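Local coordinates for protein glycogen accumulation regulator GarA (Mycobacterium tuberculosis, PDB 6I2P) that probably regulates glycogen metabolism through an FHA domain, a beta-sandwich module that recognises phosphorylated threonine on partner proteins, at residues L90-V93 with T94-R97. Numbering follows the deposited sequence.
Sequences LDDV and TVSR. With SO4 (sulfate ion), chain L.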
loop_
_atom_site.group_PDB
_atom_site.type_symbol
_atom_site.label_atom_id
_atom_site.label_comp_id
_atom_site.label_asym_id
_atom_site.label_seq_id
_atom_site.Cartn_x
_atom_site.Cartn_y
_atom_site.Cartn_z
ATOM N N LEU C 90 15.899 10.787 4.057
ATOM C CA LEU C 90 15.157 9.561 4.329
ATOM C C LEU C 90 14.463 9.079 3.060
ATOM O O LEU C 90 13.382 9.553 2.704
ATOM C CB LEU C 90 14.184 9.741 5.513
ATOM C CG LEU C 90 14.800 10.183 6.854
ATOM C CD1 LEU C 90 13.750 10.823 7.754
ATOM C CD2 LEU C 90 15.526 9.027 7.567
ATOM N N ASP C 91 15.145 8.182 2.338
ATOM C CA ASP C 91 14.668 7.622 1.082
ATOM C C ASP C 91 13.702 6.473 1.313
ATOM O O ASP C 91 14.111 5.341 1.583
ATOM C CB ASP C 91 15.845 7.208 0.182
ATOM C CG ASP C 91 15.483 6.955 -1.271
ATOM O OD1 ASP C 91 14.410 7.441 -1.715
ATOM O OD2 ASP C 91 16.273 6.283 -1.969
ATOM N N ASP C 92 12.409 6.781 1.204
ATOM C CA ASP C 92 11.278 5.873 1.381
ATOM C C ASP C 92 10.081 6.532 0.686
ATOM O O ASP C 92 9.855 7.720 0.900
ATOM C CB ASP C 92 11.049 5.685 2.894
ATOM C CG ASP C 92 9.737 5.126 3.410
ATOM O OD1 ASP C 92 8.784 4.978 2.608
ATOM O OD2 ASP C 92 9.654 4.866 4.616
ATOM N N VAL C 93 9.318 5.754 -0.129
ATOM C CA VAL C 93 8.150 6.197 -0.924
ATOM C C VAL C 93 7.076 6.940 -0.094
ATOM O O VAL C 93 6.401 7.820 -0.633
ATOM C CB VAL C 93 7.495 5.073 -1.788
ATOM C CG1 VAL C 93 8.435 4.601 -2.889
ATOM C CG2 VAL C 93 6.999 3.892 -0.947
ATOM N N THR C 94 6.931 6.587 1.193
ATOM C CA THR C 94 5.947 7.173 2.104
ATOM C C THR C 94 6.453 8.467 2.788
ATOM O O THR C 94 5.651 9.182 3.383
ATOM C CB THR C 94 5.450 6.119 3.113
ATOM O OG1 THR C 94 6.536 5.680 3.927
ATOM C CG2 THR C 94 4.781 4.918 2.433
ATOM N N VAL C 95 7.759 8.778 2.689
ATOM C CA VAL C 95 8.340 9.998 3.263
ATOM C C VAL C 95 8.172 11.125 2.236
ATOM O O VAL C 95 8.496 10.942 1.063
ATOM C CB VAL C 95 9.843 9.831 3.701
ATOM C CG1 VAL C 95 10.430 11.145 4.223
ATOM C CG2 VAL C 95 10.013 8.728 4.745
ATOM N N SER C 96 7.671 12.288 2.680
ATOM C CA SER C 96 7.516 13.463 1.828
ATOM C C SER C 96 8.883 14.095 1.611
ATOM O O SER C 96 9.747 13.972 2.480
ATOM C CB SER C 96 6.586 14.480 2.486
ATOM O OG SER C 96 5.263 13.984 2.572
ATOM N N ARG C 97 9.081 14.779 0.460
ATOM C CA ARG C 97 10.328 15.489 0.131
ATOM C C ARG C 97 10.649 16.485 1.252
ATOM O O ARG C 97 11.771 16.516 1.755
ATOM C CB ARG C 97 10.220 16.168 -1.241
ATOM C CG ARG C 97 10.327 15.156 -2.370
ATOM C CD ARG C 97 9.675 15.632 -3.646
ATOM N NE ARG C 97 8.232 15.388 -3.652
ATOM C CZ ARG C 97 7.456 15.528 -4.723
ATOM N NH1 ARG C 97 7.981 15.885 -5.889
ATOM N NH2 ARG C 97 6.156 15.291 -4.641
HETATM S S SO4 L . 10.597 1.640 -0.099
HETATM O O1 SO4 L . 10.016 0.418 0.468
HETATM O O2 SO4 L . 10.490 1.597 -1.559
HETATM O O3 SO4 L . 9.884 2.810 0.413
HETATM O O4 SO4 L . 12.010 1.750 0.286
#
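A type I beta turn from Asp92 to Val95 shapes the loop between strands 88-89 and 100-105 of the FHA domain, and an Asx turn by Asp92 is built into it. The beta turn closes through Val95 N to Asp92 O (3.0 Å). The carboxylate of Asp92 adds two bonds: OD1 accepts from Thr94 N at 2.8 Å, a fairly straight bond (162°), and from Thr94 OG1 at 2.7 Å. Both donors arrive on the same face of the carboxylate, well out of its plane, and Thr94 thus pinches a single oxygen with backbone and side chain together. The hydroxyl can do this because chi1 of Thr94 (63°) sets OG1 between its own N and carbonyl carbon, turned back toward Asp92. The other oxygen, OD2, takes a bond from Lys142 N, so both ends of the carboxylate are held and its rotation is probably well fixed. On the side chain of Val95 the two methyls part: CG2 rests on Asp92 CB at 3.7 Å, while CG1 lies 3.7 Å from Leu90 O and makes a looser apolar contact with Leu90 CB at 4.2 Å; Phe143 and Ile140 pack on both Leu90 and Val95. The turn leads directly into Ser96 and Arg97, which hydrogen-bond a modified side chain on the chain of another protein, to which Val93 also makes backbone bonds, consistent with the phosphothreonine recognition known for FHA domains. A sulfate, probably from the crystallisation liquor, sits beside the turn; its O3 accepts from Val93 N at 3.0 Å, while Val93 CG2 lies 3.4 Å from the same oxygen.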